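Local coordinates for chemotaxis protein CheX (Desulfovibrio desulfuricans subsp. desulfuricans str. G20, PDB 3HM4), which probably acts in bacterial chemotaxis as a phosphatase that removes the phosphoryl group from the phosphorylated response regulator CheY, at residues A[12-15]-A[16-20]; A[82-85]-A[86-90]. All blocks are in the same frame, centred on the assembly; numbering follows the deposited sequence. Where two conformers were deposited one is given.

Contact 1 of 2, residues A[12-15]-A[16-20]; sequences PFVT and ATTNV
Residues 12-15 and 16-20 are successive turns of helix 10-25, tied by backbone bonds from Ala16 N to Pro12 O, Thr17 N to Phe13 O, Thr18 N to Val14 O and Asn19 N to Thr15 O. Two neighbouring threonines fold back on this ladder. Each places its hydroxyl beside its own backbone N (chi1 -61° in Thr17 and -56° in Thr18), where it can reach the carbonyl four residues earlier. Thr17 OG1 donates to Phe13 O at 2.9 Å, coming from the face of that carbonyl opposite the one used by Thr17 N. Thr18 OG1 donates to Val14 O, also at 2.9 Å, from well above the carbonyl plane, while the Val14 side chain runs alongside that of Thr18 and brings CG1 to 4.1 Å from Thr18 OG1. On the exposed side Thr15 and Asn19 lie next to each other. Thr17 itself faces inward, packing on Ile99 of helix 84-109 and on Phe142, Phe149 and Val151 of the sheet. With the proton of its hydroxyl given to Phe13 O, this buried threonine satisfies its polar group within the helix while its side chain packs among hydrophobic residues.

Contact 2 of 2, residues A[82-85]-A[86-90]; sequences QDII and QDTKD
Gln86 N donates to the carboxylate of Asp83, the N-cap residue of helix 84-109, over 3.2 Å to OD1 and along an almost straight N-H line (175°), though it meets the oxygen from well above the carboxylate plane. With CG anti to its own backbone N (chi1 168°), Asp83 also brings OD2 to 3.5 Å from Gln86 CB. The far end of Gln86 turns from the cap: NE2 gives Asp90 OD2 a bond of 3.2 Å lying in the amide plane, while OE1 accepts from Asn40 of the second subunit.

Asp87 OD2 in turn accepts from Asp83 N at 3.2 Å, as Asp87 N donates to Asp83 O. The exchange resembles a capping box, but the returning carboxylate is at N4 where the classical box uses N3. Both acids sit at the helix start, where its dipole would probably favour their negative charge. Water 1 joins Asp87 OD1 to Gln82 OE1, and water 2 donates to Asp87 OD2 while accepting from Gln82 N.

Thr88 turns inward, and its OG1 donates to Ile84 O at 2.7 Å from the opposite face of the carbonyl to Thr88 N. Ile84 CD1 packs alongside, 3.5 Å from Thr88 OG1. Lys89 N continues the helix with a bond to Ile85 O, while its extended chain carries NZ to Asn40 O of the second subunit.

Contact 1 comes first along the chain, in the first turns of helix 10-25; contact 2 opens the long helix 84-109. Their centres are 23 Å apart and their nearest atoms about 10 Å, so they do not touch. They are joined instead through the later turns of helix 84-109, where Ile99, Gln102 and Ala106 pack against helix 10-25. Both helices also pack against the six-stranded antiparallel sheet, helix 10-25 on strands 30-36, 138-143 and 149-155 and the start of helix 84-109 on strand 115-123. Contact 1 thus belongs to the partly buried helix-sheet core, whereas contact 2 lies at the surface and reaches the second subunit of the dimer.

Contact 1 of 2, residues A[12-15]-A[16-20]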
loop_
_atom_site.group_PDB
_atom_site.type_symbol
_atom_site.label_atom_id
_atom_site.label_comp_id
_atom_site.label_asym_id
_atom_site.label_seq_id
_atom_site.Cartn_x
_atom_site.Cartn_y
_atom_site.Cartn_z
ATOM N N PRO A 12 -1.515 15.464 -13.624
ATOM C CA PRO A 12 -0.192 14.837 -13.583
ATOM C C PRO A 12 -0.225 13.324 -13.309
ATOM O O PRO A 12 0.600 12.569 -13.858
ATOM C CB PRO A 12 0.553 15.623 -12.482
ATOM C CG PRO A 12 -0.467 16.347 -11.777
ATOM C CD PRO A 12 -1.555 16.652 -12.755
ATOM N N PHE A 13 -1.206 12.885 -12.501
ATOM C CA PHE A 13 -1.354 11.462 -12.219
ATOM C C PHE A 13 -1.899 10.708 -13.433
ATOM O O PHE A 13 -1.410 9.623 -13.765
ATOM C CB PHE A 13 -2.299 11.246 -11.026
ATOM C CG PHE A 13 -1.825 11.893 -9.753
ATOM C CD1 PHE A 13 -0.928 11.247 -8.924
ATOM C CD2 PHE A 13 -2.259 13.163 -9.401
ATOM C CE1 PHE A 13 -0.491 11.838 -7.760
ATOM C CE2 PHE A 13 -1.834 13.754 -8.235
ATOM C CZ PHE A 13 -0.932 13.098 -7.418
ATOM N N VAL A 14 -2.871 11.314 -14.108
ATOM C CA VAL A 14 -3.504 10.704 -15.281
ATOM C C VAL A 14 -2.486 10.608 -16.443
ATOM O O VAL A 14 -2.333 9.540 -17.050
ATOM C CB VAL A 14 -4.771 11.468 -15.723
ATOM C CG1 VAL A 14 -5.368 10.881 -17.018
ATOM C CG2 VAL A 14 -5.823 11.436 -14.599
ATOM N N THR A 15 -1.801 11.706 -16.741
ATOM C CA THR A 15 -0.801 11.702 -17.812
ATOM C C THR A 15 0.314 10.696 -17.545
ATOM O O THR A 15 0.707 9.966 -18.446
ATOM C CB THR A 15 -0.222 13.104 -18.025
ATOM O OG1 THR A 15 -1.271 13.984 -18.442
ATOM C CG2 THR A 15 0.907 13.117 -19.064
ATOM N N ALA A 16 0.816 10.659 -16.314
ATOM C CA ALA A 16 1.859 9.691 -15.986
ATOM C C ALA A 16 1.377 8.243 -16.216
ATOM O O ALA A 16 2.087 7.401 -16.747
ATOM C CB ALA A 16 2.343 9.869 -14.538
ATOM N N THR A 17 0.163 7.966 -15.738
ATOM C CA THR A 17 -0.437 6.626 -15.879
ATOM C C THR A 17 -0.605 6.237 -17.359
ATOM O O THR A 17 -0.211 5.146 -17.768
ATOM C CB THR A 17 -1.751 6.528 -15.119
ATOM O OG1 THR A 17 -1.480 6.763 -13.739
ATOM C CG2 THR A 17 -2.348 5.139 -15.252
ATOM N N THR A 18 -1.165 7.170 -18.119
ATOM C CA THR A 18 -1.358 6.923 -19.543
ATOM C C THR A 18 -0.032 6.668 -20.235
ATOM O O THR A 18 0.118 5.660 -20.980
ATOM C CB THR A 18 -2.121 8.108 -20.204
ATOM O OG1 THR A 18 -3.372 8.334 -19.525
ATOM C CG2 THR A 18 -2.321 7.880 -21.727
ATOM N N ASN A 19 0.951 7.529 -19.963
ATOM C CA ASN A 19 2.252 7.383 -20.624
ATOM C C ASN A 19 2.951 6.093 -20.237
ATOM O O ASN A 19 3.478 5.406 -21.098
ATOM C CB ASN A 19 3.149 8.587 -20.342
ATOM C CG ASN A 19 2.662 9.867 -21.013
ATOM O OD1 ASN A 19 1.782 9.842 -21.880
ATOM N ND2 ASN A 19 3.221 10.996 -20.595
ATOM N N VAL A 20 2.961 5.744 -18.950
ATOM C CA VAL A 20 3.636 4.528 -18.518
ATOM C C VAL A 20 2.981 3.271 -19.112
ATOM O O VAL A 20 3.678 2.403 -19.637
ATOM C CB VAL A 20 3.709 4.421 -16.966
ATOM C CG1 VAL A 20 4.252 3.096 -16.550
ATOM C CG2 VAL A 20 4.613 5.542 -16.450
#

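Contact 2 of 2, residues A[82-85]-A[86-90]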
loop_
_atom_site.group_PDB
_atom_site.type_symbol
_atom_site.label_atom_id
_atom_site.label_comp_id
_atom_site.label_asym_id
_atom_site.label_seq_id
_atom_site.Cartn_x
_atom_site.Cartn_y
_atom_site.Cartn_z
ATOM N N GLN A 82 6.197 -16.841 -17.321
ATOM C CA GLN A 82 7.063 -17.737 -16.555
ATOM C C GLN A 82 6.513 -18.138 -15.173
ATOM O O GLN A 82 6.450 -19.327 -14.828
ATOM C CB GLN A 82 8.450 -17.108 -16.417
ATOM C CG GLN A 82 9.503 -18.004 -15.759
ATOM C CD GLN A 82 10.913 -17.508 -16.025
ATOM O OE1 GLN A 82 11.161 -16.299 -16.065
ATOM N NE2 GLN A 82 11.849 -18.453 -16.254
ATOM N N ASP A 83 6.111 -17.144 -14.390
ATOM C CA ASP A 83 5.658 -17.375 -13.011
ATOM C C ASP A 83 4.758 -16.168 -12.757
ATOM O O ASP A 83 5.277 -15.084 -12.571
ATOM C CB ASP A 83 6.916 -17.408 -12.141
ATOM C CG ASP A 83 6.676 -17.353 -10.643
ATOM O OD1 ASP A 83 5.582 -17.039 -10.138
ATOM O OD2 ASP A 83 7.697 -17.545 -9.948
ATOM N N ILE A 84 3.441 -16.375 -12.766
ATOM C CA ILE A 84 2.489 -15.282 -12.639
ATOM C C ILE A 84 2.701 -14.435 -11.373
ATOM O O ILE A 84 2.582 -13.227 -11.453
ATOM C CB ILE A 84 1.005 -15.766 -12.745
ATOM C CG1 ILE A 84 0.057 -14.572 -12.934
ATOM C CG2 ILE A 84 0.585 -16.589 -11.502
ATOM C CD1 ILE A 84 0.342 -13.693 -14.154
ATOM N N ILE A 85 3.009 -15.026 -10.227
ATOM C CA ILE A 85 3.199 -14.254 -8.999
ATOM C C ILE A 85 4.452 -13.347 -9.094
ATOM O O ILE A 85 4.382 -12.122 -8.901
ATOM C CB ILE A 85 3.250 -15.148 -7.740
ATOM C CG1 ILE A 85 1.987 -16.020 -7.595
ATOM C CG2 ILE A 85 3.472 -14.317 -6.481
ATOM C CD1 ILE A 85 0.687 -15.317 -7.641
ATOM N N GLN A 86 5.597 -13.939 -9.416
ATOM C CA GLN A 86 6.817 -13.169 -9.513
ATOM C C GLN A 86 6.744 -12.112 -10.630
ATOM O O GLN A 86 7.202 -10.974 -10.450
ATOM C CB GLN A 86 8.030 -14.078 -9.761
ATOM C CG GLN A 86 9.348 -13.348 -9.738
ATOM C CD GLN A 86 9.726 -12.839 -8.368
ATOM O OE1 GLN A 86 9.626 -13.576 -7.395
ATOM N NE2 GLN A 86 10.171 -11.576 -8.282
ATOM N N ASP A 87 6.201 -12.493 -11.783
ATOM C CA ASP A 87 6.170 -11.597 -12.928
ATOM C C ASP A 87 5.179 -10.448 -12.705
ATOM O O ASP A 87 5.450 -9.333 -13.156
ATOM C CB ASP A 87 5.907 -12.359 -14.233
ATOM C CG ASP A 87 7.006 -13.343 -14.607
ATOM O OD1 ASP A 87 8.113 -13.262 -14.072
ATOM O OD2 ASP A 87 6.682 -14.205 -15.438
ATOM N N THR A 88 4.070 -10.743 -12.029
ATOM C CA THR A 88 3.109 -9.688 -11.653
ATOM C C THR A 88 3.756 -8.690 -10.685
ATOM O O THR A 88 3.676 -7.485 -10.898
ATOM C CB THR A 88 1.784 -10.259 -11.085
ATOM O OG1 THR A 88 1.209 -11.041 -12.123
ATOM C CG2 THR A 88 0.814 -9.159 -10.675
ATOM N N LYS A 89 4.416 -9.193 -9.654
ATOM C CA LYS A 89 5.137 -8.349 -8.713
ATOM C C LYS A 89 6.129 -7.459 -9.455
ATOM O O LYS A 89 6.150 -6.240 -9.275
ATOM C CB LYS A 89 5.869 -9.203 -7.697
ATOM C CG LYS A 89 6.740 -8.443 -6.726
ATOM C CD LYS A 89 7.461 -9.379 -5.746
ATOM C CE LYS A 89 8.301 -8.565 -4.784
ATOM N NZ LYS A 89 8.749 -9.387 -3.635
ATOM N N ASP A 90 6.956 -8.078 -10.294
ATOM C CA ASP A 90 7.994 -7.337 -10.992
ATOM C C ASP A 90 7.469 -6.309 -12.003
ATOM O O ASP A 90 7.892 -5.136 -12.018
ATOM C CB ASP A 90 9.004 -8.268 -11.683
ATOM C CG ASP A 90 9.877 -9.038 -10.704
ATOM O OD1 ASP A 90 10.054 -8.618 -9.533
ATOM O OD2 ASP A 90 10.388 -10.112 -11.115
HETATM O O HOH W 1 9.868 -15.250 -13.414
HETATM O O HOH W 2 7.223 -13.994 -18.082
HETATM O O HOH W 3 9.555 -13.803 -16.822
#